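Conjugal transfer protein-like C-terminal domain-containing protein (Enterococcus faecalis, PDB 4EC6) is of unknown function but probably serves in conjugative transfer of plasmid pIP501, its NTF2-like C-terminal domain resembling VirB8 proteins of type IV secretion systems. Local coordinates at residues 55-60 with 138-143; 63-68 with 121-126; 96-101 with 153-158. All coordinates share one frame; numbering follows the deposited sequence.

Contact 1: residues 55-60 with 138-143; sequences SKIDTF and FEVEPT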
loop_
_atom_site.group_PDB
_atom_site.type_symbol
_atom_site.label_atom_id
_atom_site.label_comp_id
_atom_site.label_asym_id
_atom_site.label_seq_id
_atom_site.Cartn_x
_atom_site.Cartn_y
_atom_site.Cartn_z
ATOM N N SER A 55 4.415 10.191 -1.218
ATOM C CA SER A 55 3.414 9.437 -1.941
ATOM C C SER A 55 3.688 9.203 -3.408
ATOM O O SER A 55 3.538 8.085 -3.935
ATOM C CB SER A 55 2.096 10.193 -1.825
ATOM O OG SER A 55 1.647 10.010 -0.497
ATOM N N LYS A 56 4.038 10.279 -4.087
ATOM C CA LYS A 56 4.253 10.224 -5.499
ATOM C C LYS A 56 5.517 9.489 -5.860
ATOM O O LYS A 56 5.455 8.699 -6.786
ATOM C CB LYS A 56 4.215 11.610 -6.132
ATOM C CG LYS A 56 2.899 12.351 -5.936
ATOM C CD LYS A 56 2.802 13.474 -6.965
ATOM C CE LYS A 56 1.505 14.269 -6.817
ATOM N NZ LYS A 56 1.828 15.426 -5.938
ATOM N N ILE A 57 6.627 9.666 -5.136
ATOM C CA ILE A 57 7.843 8.890 -5.480
ATOM C C ILE A 57 7.580 7.413 -5.270
ATOM O O ILE A 57 7.953 6.561 -6.096
ATOM C CB ILE A 57 9.097 9.158 -4.619
ATOM C CG1 ILE A 57 9.115 10.498 -3.906
ATOM C CG2 ILE A 57 10.330 9.115 -5.503
ATOM C CD1 ILE A 57 9.908 11.579 -4.648
ATOM N N ASP A 58 6.938 7.111 -4.144
ATOM C CA ASP A 58 6.572 5.761 -3.780
ATOM C C ASP A 58 5.799 5.060 -4.889
ATOM O O ASP A 58 6.195 4.003 -5.347
ATOM C CB ASP A 58 5.775 5.878 -2.485
ATOM C CG ASP A 58 5.057 4.610 -2.060
ATOM O OD1 ASP A 58 5.002 3.566 -2.774
ATOM O OD2 ASP A 58 4.510 4.704 -0.944
ATOM N N THR A 59 4.711 5.676 -5.347
ATOM C CA THR A 59 3.882 5.139 -6.414
ATOM C C THR A 59 4.656 4.993 -7.705
ATOM O O THR A 59 4.588 3.948 -8.379
ATOM C CB THR A 59 2.659 6.045 -6.628
ATOM O OG1 THR A 59 1.810 5.922 -5.501
ATOM C CG2 THR A 59 1.858 5.647 -7.827
ATOM N N PHE A 60 5.396 6.026 -8.075
ATOM C CA PHE A 60 6.242 5.922 -9.260
ATOM C C PHE A 60 7.158 4.679 -9.156
ATOM O O PHE A 60 7.260 3.869 -10.091
ATOM C CB PHE A 60 7.071 7.189 -9.430
ATOM C CG PHE A 60 8.066 7.108 -10.523
ATOM C CD1 PHE A 60 7.692 7.277 -11.854
ATOM C CD2 PHE A 60 9.373 6.851 -10.248
ATOM C CE1 PHE A 60 8.627 7.179 -12.872
ATOM C CE2 PHE A 60 10.308 6.765 -11.277
ATOM C CZ PHE A 60 9.943 6.941 -12.581
ATOM N N PHE A 138 17.249 2.238 -5.384
ATOM C CA PHE A 138 17.595 2.913 -6.611
ATOM C C PHE A 138 17.318 4.414 -6.452
ATOM O O PHE A 138 16.570 4.828 -5.575
ATOM C CB PHE A 138 16.862 2.316 -7.794
ATOM C CG PHE A 138 15.363 2.355 -7.699
ATOM C CD1 PHE A 138 14.641 3.427 -8.245
ATOM C CD2 PHE A 138 14.645 1.284 -7.147
ATOM C CE1 PHE A 138 13.257 3.450 -8.198
ATOM C CE2 PHE A 138 13.239 1.313 -7.112
ATOM C CZ PHE A 138 12.543 2.387 -7.630
ATOM N N GLU A 139 17.929 5.240 -7.273
ATOM C CA GLU A 139 17.627 6.683 -7.193
ATOM C C GLU A 139 16.642 7.178 -8.241
ATOM O O GLU A 139 16.440 6.550 -9.254
ATOM C CB GLU A 139 18.904 7.487 -7.166
ATOM C CG GLU A 139 19.759 6.961 -6.062
ATOM C CD GLU A 139 21.126 7.588 -6.040
ATOM O OE1 GLU A 139 21.292 8.702 -6.635
ATOM O OE2 GLU A 139 22.031 6.944 -5.429
ATOM N N VAL A 140 16.064 8.328 -7.986
ATOM C CA VAL A 140 14.911 8.837 -8.735
ATOM C C VAL A 140 15.061 10.348 -8.748
ATOM O O VAL A 140 15.512 10.896 -7.777
ATOM C CB VAL A 140 13.633 8.443 -7.989
ATOM C CG1 VAL A 140 12.452 9.315 -8.349
ATOM C CG2 VAL A 140 13.315 7.012 -8.339
ATOM N N GLU A 141 14.778 11.004 -9.864
ATOM C CA GLU A 141 14.897 12.458 -9.971
ATOM C C GLU A 141 13.639 13.018 -10.582
ATOM O O GLU A 141 12.977 12.353 -11.389
ATOM C CB GLU A 141 16.128 12.870 -10.760
ATOM C CG GLU A 141 17.433 12.621 -10.013
ATOM C CD GLU A 141 18.663 12.801 -10.909
ATOM O OE1 GLU A 141 18.557 13.474 -11.969
ATOM O OE2 GLU A 141 19.742 12.234 -10.575
ATOM N N PRO A 142 13.235 14.209 -10.133
ATOM C CA PRO A 142 11.987 14.709 -10.700
ATOM C C PRO A 142 12.282 15.262 -12.075
ATOM O O PRO A 142 13.421 15.583 -12.379
ATOM C CB PRO A 142 11.590 15.834 -9.743
ATOM C CG PRO A 142 12.880 16.288 -9.111
ATOM C CD PRO A 142 13.711 15.029 -8.994
ATOM N N THR A 143 11.259 15.319 -12.901
ATOM C CA THR A 143 11.331 15.923 -14.211
ATOM C C THR A 143 10.208 16.920 -14.165
ATOM O O THR A 143 9.341 16.794 -13.306
ATOM C CB THR A 143 11.138 14.877 -15.337
ATOM O OG1 THR A 143 9.915 14.146 -15.153
ATOM C CG2 THR A 143 12.259 13.919 -15.291
#
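Ile57 on helix 54-68 and Val140 on strand 131-142 bring the two backbones to their closest approach here, their CA atoms 7.8 Å apart, and both side chains leave the chain toward the other segment. Val140 carries the strand side alone, and its two methyl groups go to different partners. CG1, anti to the backbone N (chi1 158°), lies 3.6 Å from Ile57 CG2. The same Ile57 CG2 is 4.2 Å from Val140 CB, so this one branch methyl lies beside the CB-CG1 bond of the valine, nearer CG1, while the two side chains slide past each other in opposite directions. CG2 of Val140, anti to the carbonyl carbon, turns to the aromatic ring almost one helical turn further on and stands 4.2 Å from Phe60 CE2. It meets the ring at its edge, near the ring plane, and makes no face contact. Ile57 and Phe60, three residues apart, thus offer two neighbouring points on one face of the helix to a single valine. The ring of Phe60 also meets Phe147 of the same chain and, edge to face, Phe160 of the second subunit. The same subunit also takes up Thr59, whose OG1 is hydrogen-bonded with Tyr107 O of that subunit, and Lys56, in a cation-pi contact with its Tyr108. The helix is therefore held between its own sheet and a neighbour in the trimer. Across the contact itself there is no hydrogen bond or ion pair: three buried, apolar side chains meet through methyl groups and a ring edge, so the helix is joined to the strand at this point by hydrophobic and van der Waals contact.

Contact 2: residues 63-68 with 121-126; sequences YFLTYY and YLLNVS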
loop_
_atom_site.group_PDB
_atom_site.type_symbol
_atom_site.label_atom_id
_atom_site.label_comp_id
_atom_site.label_asym_id
_atom_site.label_seq_id
_atom_site.Cartn_x
_atom_site.Cartn_y
_atom_site.Cartn_z
ATOM N N TYR A 63 5.406 1.426 -9.946
ATOM C CA TYR A 63 5.114 1.223 -11.344
ATOM C C TYR A 63 6.371 0.748 -12.059
ATOM O O TYR A 63 6.356 -0.319 -12.699
ATOM C CB TYR A 63 4.506 2.455 -11.963
ATOM C CG TYR A 63 2.997 2.450 -11.918
ATOM C CD1 TYR A 63 2.233 1.808 -12.910
ATOM C CD2 TYR A 63 2.341 3.027 -10.867
ATOM C CE1 TYR A 63 0.851 1.792 -12.848
ATOM C CE2 TYR A 63 0.977 3.001 -10.776
ATOM C CZ TYR A 63 0.228 2.401 -11.760
ATOM O OH TYR A 63 -1.146 2.433 -11.608
ATOM N N PHE A 64 7.476 1.451 -11.844
ATOM C CA PHE A 64 8.766 0.986 -12.328
ATOM C C PHE A 64 9.056 -0.453 -11.906
ATOM O O PHE A 64 9.514 -1.220 -12.744
ATOM C CB PHE A 64 9.902 1.919 -11.880
ATOM C CG PHE A 64 11.302 1.369 -12.117
ATOM C CD1 PHE A 64 11.833 1.289 -13.396
ATOM C CD2 PHE A 64 12.102 0.975 -11.041
ATOM C CE1 PHE A 64 13.118 0.821 -13.605
ATOM C CE2 PHE A 64 13.367 0.487 -11.247
ATOM C CZ PHE A 64 13.882 0.414 -12.536
ATOM N N LEU A 65 8.831 -0.822 -10.645
ATOM C CA LEU A 65 9.164 -2.201 -10.223
ATOM C C LEU A 65 8.400 -3.309 -10.987
ATOM O O LEU A 65 8.916 -4.386 -11.265
ATOM C CB LEU A 65 9.002 -2.372 -8.715
ATOM C CG LEU A 65 10.106 -1.713 -7.903
ATOM C CD1 LEU A 65 9.790 -1.629 -6.420
ATOM C CD2 LEU A 65 11.366 -2.508 -8.092
ATOM N N THR A 66 7.150 -3.020 -11.318
ATOM C CA THR A 66 6.356 -3.858 -12.142
ATOM C C THR A 66 7.050 -4.146 -13.490
ATOM O O THR A 66 7.082 -5.276 -13.930
ATOM C CB THR A 66 5.028 -3.147 -12.317
ATOM O OG1 THR A 66 4.316 -3.220 -11.061
ATOM C CG2 THR A 66 4.218 -3.786 -13.372
ATOM N N TYR A 67 7.625 -3.151 -14.148
ATOM C CA TYR A 67 8.297 -3.395 -15.405
ATOM C C TYR A 67 9.725 -3.967 -15.211
ATOM O O TYR A 67 10.175 -4.854 -15.911
ATOM C CB TYR A 67 8.254 -2.123 -16.259
ATOM C CG TYR A 67 6.873 -1.867 -16.728
ATOM C CD1 TYR A 67 6.270 -2.714 -17.709
ATOM C CD2 TYR A 67 6.101 -0.852 -16.176
ATOM C CE1 TYR A 67 4.957 -2.530 -18.140
ATOM C CE2 TYR A 67 4.769 -0.663 -16.595
ATOM C CZ TYR A 67 4.226 -1.509 -17.571
ATOM O OH TYR A 67 2.961 -1.317 -17.995
ATOM N N TYR A 68 10.417 -3.490 -14.218
ATOM C CA TYR A 68 11.717 -3.970 -13.914
ATOM C C TYR A 68 11.672 -5.426 -13.542
ATOM O O TYR A 68 12.559 -6.158 -13.908
ATOM C CB TYR A 68 12.285 -3.156 -12.758
ATOM C CG TYR A 68 13.717 -3.471 -12.460
ATOM C CD1 TYR A 68 14.739 -3.142 -13.391
ATOM C CD2 TYR A 68 14.069 -4.066 -11.249
ATOM C CE1 TYR A 68 16.062 -3.441 -13.115
ATOM C CE2 TYR A 68 15.387 -4.374 -10.970
ATOM C CZ TYR A 68 16.354 -4.068 -11.893
ATOM O OH TYR A 68 17.608 -4.352 -11.560
ATOM N N TYR A 121 12.534 -0.277 -1.247
ATOM C CA TYR A 121 11.364 -1.130 -1.057
ATOM C C TYR A 121 11.754 -2.478 -0.471
ATOM O O TYR A 121 12.840 -3.009 -0.740
ATOM C CB TYR A 121 10.624 -1.346 -2.368
ATOM C CG TYR A 121 10.149 -0.081 -3.056
ATOM C CD1 TYR A 121 8.787 0.234 -3.114
ATOM C CD2 TYR A 121 11.046 0.797 -3.659
ATOM C CE1 TYR A 121 8.331 1.392 -3.715
ATOM C CE2 TYR A 121 10.605 1.956 -4.288
ATOM C CZ TYR A 121 9.237 2.239 -4.305
ATOM O OH TYR A 121 8.806 3.382 -4.904
ATOM N N LEU A 122 10.854 -3.060 0.314
ATOM C CA LEU A 122 10.996 -4.461 0.719
ATOM C C LEU A 122 10.165 -5.322 -0.203
ATOM O O LEU A 122 9.013 -5.006 -0.443
ATOM C CB LEU A 122 10.522 -4.680 2.156
ATOM C CG LEU A 122 11.405 -4.040 3.186
ATOM C CD1 LEU A 122 11.150 -4.801 4.477
ATOM C CD2 LEU A 122 12.905 -4.073 2.819
ATOM N N LEU A 123 10.730 -6.417 -0.701
ATOM C CA LEU A 123 10.045 -7.267 -1.645
ATOM C C LEU A 123 9.997 -8.702 -1.146
ATOM O O LEU A 123 10.896 -9.169 -0.437
ATOM C CB LEU A 123 10.792 -7.237 -2.974
ATOM C CG LEU A 123 11.279 -5.920 -3.568
ATOM C CD1 LEU A 123 12.125 -6.126 -4.813
ATOM C CD2 LEU A 123 10.076 -5.071 -3.940
ATOM N N ASN A 124 8.948 -9.405 -1.505
ATOM C CA ASN A 124 9.004 -10.843 -1.446
ATOM C C ASN A 124 9.197 -11.236 -2.896
ATOM O O ASN A 124 8.299 -10.989 -3.732
ATOM C CB ASN A 124 7.699 -11.461 -0.937
ATOM C CG ASN A 124 7.457 -11.231 0.562
ATOM O OD1 ASN A 124 8.395 -11.186 1.382
ATOM N ND2 ASN A 124 6.161 -11.119 0.938
ATOM N N VAL A 125 10.359 -11.804 -3.214
ATOM C CA VAL A 125 10.528 -12.436 -4.528
ATOM C C VAL A 125 10.525 -13.959 -4.423
ATOM O O VAL A 125 10.791 -14.555 -3.366
ATOM C CB VAL A 125 11.713 -11.865 -5.372
ATOM C CG1 VAL A 125 11.775 -10.361 -5.222
ATOM C CG2 VAL A 125 13.050 -12.434 -4.968
ATOM N N SER A 126 10.190 -14.563 -5.538
ATOM C CA SER A 126 10.031 -16.003 -5.629
ATOM C C SER A 126 10.888 -16.471 -6.809
ATOM O O SER A 126 10.854 -15.877 -7.902
ATOM C CB SER A 126 8.549 -16.320 -5.817
ATOM O OG SER A 126 8.318 -17.682 -6.054
#
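In the NTF2-like fold of this domain a helix packs on one face of an antiparallel sheet, and Leu65 of helix 54-68 makes that packing here, reaching Tyr121 and Leu123 of strand 117-126. The backbones stay well apart, with 9.5 Å between the CA atoms of Leu65 and Tyr121, and side chains fill the interval. One methyl does the touching on the helix side. Leu65 CD1 sits over a face of the Tyr121 ring, 3.9 Å from the ring centroid and 16° off the ring normal, a CH-pi contact. It is shifted slightly toward the CB end of the ring: its nearest ring atom is Tyr121 CG at 3.7 Å. CG of Tyr121 is anti to its carbonyl carbon (chi1 -58°), which lays the ring under the leucine as the two side chains cross at a slant. The same CD1 is 4.3 Å from Leu123 CD2, two residues along on the same face of the strand, and so bridges the two sheet residues. The far end of the tyrosine is anchored separately, since its OH hydrogen-bonds to Asp58 O, earlier on the same helix. Tyr121 is thus tied to the helix by an apolar contact near its root and a polar one at its hydroxyl. Around this buried site, Leu65 also packs on Ile136 of strand 131-142. On strand 101-112, Tyr107 meets the Tyr121 ring edge to face and Leu102 touches Leu123, while Leu155 of strand 147-157 also packs on Leu123, so the contact draws on all four strands beneath the helix.

Contact 3: residues 96-101 with 153-158; sequences KALGKT and PKLTDF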
loop_
_atom_site.group_PDB
_atom_site.type_symbol
_atom_site.label_atom_id
_atom_site.label_comp_id
_atom_site.label_asym_id
_atom_site.label_seq_id
_atom_site.Cartn_x
_atom_site.Cartn_y
_atom_site.Cartn_z
ATOM N N LYS A 96 18.528 -7.411 -18.399
ATOM C CA LYS A 96 17.643 -8.488 -18.837
ATOM C C LYS A 96 16.637 -8.829 -17.746
ATOM O O LYS A 96 16.818 -8.464 -16.574
ATOM C CB LYS A 96 18.452 -9.745 -19.167
ATOM C CG LYS A 96 19.381 -9.619 -20.357
ATOM C CD LYS A 96 20.543 -10.599 -20.219
ATOM C CE LYS A 96 21.789 -10.069 -20.945
ATOM N NZ LYS A 96 23.083 -10.699 -20.516
ATOM N N ALA A 97 15.591 -9.565 -18.128
ATOM C CA ALA A 97 14.638 -10.098 -17.165
ATOM C C ALA A 97 15.468 -10.820 -16.131
ATOM O O ALA A 97 16.446 -11.462 -16.475
ATOM C CB ALA A 97 13.661 -11.040 -17.837
ATOM N N LEU A 98 15.126 -10.673 -14.857
ATOM C CA LEU A 98 15.955 -11.212 -13.793
ATOM C C LEU A 98 15.541 -12.623 -13.393
ATOM O O LEU A 98 16.196 -13.203 -12.550
ATOM C CB LEU A 98 15.898 -10.293 -12.566
ATOM C CG LEU A 98 16.323 -8.838 -12.691
ATOM C CD1 LEU A 98 16.047 -8.114 -11.392
ATOM C CD2 LEU A 98 17.809 -8.778 -12.975
ATOM N N GLY A 99 14.471 -13.164 -13.980
ATOM C CA GLY A 99 13.978 -14.504 -13.633
ATOM C C GLY A 99 13.386 -14.663 -12.222
ATOM O O GLY A 99 13.394 -15.758 -11.656
ATOM N N LYS A 100 12.884 -13.559 -11.661
ATOM C CA LYS A 100 12.376 -13.480 -10.299
ATOM C C LYS A 100 10.961 -12.968 -10.345
ATOM O O LYS A 100 10.660 -12.118 -11.122
ATOM C CB LYS A 100 13.264 -12.565 -9.495
ATOM C CG LYS A 100 14.685 -13.106 -9.475
ATOM C CD LYS A 100 15.706 -12.128 -8.948
ATOM C CE LYS A 100 16.284 -12.587 -7.627
ATOM N NZ LYS A 100 17.677 -12.085 -7.522
ATOM N N THR A 101 10.092 -13.540 -9.533
ATOM C CA THR A 101 8.686 -13.217 -9.506
ATOM C C THR A 101 8.345 -12.357 -8.287
ATOM O O THR A 101 8.706 -12.639 -7.144
ATOM C CB THR A 101 7.881 -14.501 -9.422
ATOM O OG1 THR A 101 8.265 -15.351 -10.515
ATOM C CG2 THR A 101 6.378 -14.205 -9.442
ATOM N N PRO A 153 18.941 -0.468 -10.175
ATOM C CA PRO A 153 18.517 -0.870 -8.824
ATOM C C PRO A 153 19.466 -1.890 -8.190
ATOM O O PRO A 153 19.927 -2.777 -8.889
ATOM C CB PRO A 153 17.149 -1.501 -9.081
ATOM C CG PRO A 153 16.646 -0.838 -10.299
ATOM C CD PRO A 153 17.857 -0.675 -11.161
ATOM N N LYS A 154 19.798 -1.725 -6.907
ATOM C CA LYS A 154 20.515 -2.758 -6.107
ATOM C C LYS A 154 19.548 -3.626 -5.310
ATOM O O LYS A 154 18.688 -3.159 -4.546
ATOM C CB LYS A 154 21.547 -2.185 -5.111
ATOM C CG LYS A 154 22.641 -1.265 -5.668
ATOM C CD LYS A 154 22.853 -1.552 -7.159
ATOM C CE LYS A 154 24.121 -0.932 -7.753
ATOM N NZ LYS A 154 24.445 -1.718 -8.989
ATOM N N LEU A 155 19.698 -4.915 -5.490
ATOM C CA LEU A 155 18.876 -5.880 -4.820
ATOM C C LEU A 155 19.763 -6.530 -3.760
ATOM O O LEU A 155 20.848 -6.916 -4.072
ATOM C CB LEU A 155 18.454 -6.883 -5.868
ATOM C CG LEU A 155 17.152 -7.608 -5.834
ATOM C CD1 LEU A 155 16.032 -6.694 -5.315
ATOM C CD2 LEU A 155 16.947 -8.061 -7.272
ATOM N N THR A 156 19.330 -6.628 -2.499
ATOM C CA THR A 156 20.162 -7.236 -1.470
ATOM C C THR A 156 19.292 -8.023 -0.537
ATOM O O THR A 156 18.117 -7.726 -0.395
ATOM C CB THR A 156 20.886 -6.179 -0.618
ATOM O OG1 THR A 156 19.931 -5.254 -0.090
ATOM C CG2 THR A 156 21.927 -5.407 -1.431
ATOM N N ASP A 157 19.872 -9.020 0.132
ATOM C CA ASP A 157 19.126 -9.832 1.105
ATOM C C ASP A 157 18.779 -8.977 2.319
ATOM O O ASP A 157 19.470 -8.034 2.615
ATOM C CB ASP A 157 19.968 -11.020 1.535
ATOM C CG ASP A 157 20.003 -12.145 0.494
ATOM O OD1 ASP A 157 19.436 -12.016 -0.634
ATOM O OD2 ASP A 157 20.633 -13.175 0.834
ATOM N N PHE A 158 17.694 -9.285 3.005
ATOM C CA PHE A 158 17.212 -8.425 4.040
ATOM C C PHE A 158 16.540 -9.239 5.126
ATOM O O PHE A 158 15.926 -10.268 4.855
ATOM C CB PHE A 158 16.193 -7.386 3.478
ATOM C CG PHE A 158 15.541 -6.548 4.559
ATOM C CD1 PHE A 158 16.122 -5.339 4.997
ATOM C CD2 PHE A 158 14.374 -6.994 5.200
ATOM C CE1 PHE A 158 15.533 -4.590 6.025
ATOM C CE2 PHE A 158 13.782 -6.232 6.213
ATOM C CZ PHE A 158 14.368 -5.021 6.622
#
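The ammonium NZ of Lys100 finds no polar partner across this contact and ends 4.1 Å from Leu155 CD2, the two side chains reaching toward each other tip to tip, so no hydrogen bond joins segment 96-101, a loop running into strand 101-112, to segment 153-158. The lysine chain leaves with CG anti to the carbonyl carbon, and a bend at chi3 (113°) is part of the path that carries NZ to the leucine. Leu98 supplies the apolar partner: its CD1 lies 4.2 Å from the same Leu155 CD2. A single methyl of the strand residue is therefore approached by a leucine branch and by the end of a lysine, two residues apart on the loop. The backbones are distant, 10.8 Å between the CA atoms of Leu98 and Leu155, so the join is a light one made by side-chain ends at the surface. Leu98 leans also on Tyr68 of helix 54-68, and Lys100 on Val127. Leu155 continues inward to Ile136 of strand 131-142, Leu123 of strand 117-126 and Phe69, so the loop touches the outermost strand 147-157 through side-chain ends alone, near the C-terminal end of helix 54-68.

Overall arrangement
From the N terminus, helix 54-68 enters first contact 1 and then contact 2. The chain passes helix 75-82 before segment 96-101, a loop running into strand 101-112, and the four antiparallel strands follow in chain order. Contact 2 closes the shorter loop, from the helix to strand 117-126, and lies wholly within the longer one that contact 1 closes on strand 131-142. Contact 3 starts inside both loops and ends beyond them, so it crosses each, tying the approach to the first strand to the last strand, 147-157. Contacts 1 and 2 share the helix and reach neighbouring strands. Contact 3, centred about 8 Å from the centre of contact 2, lies on the opposite side of the chain's centre from contact 1.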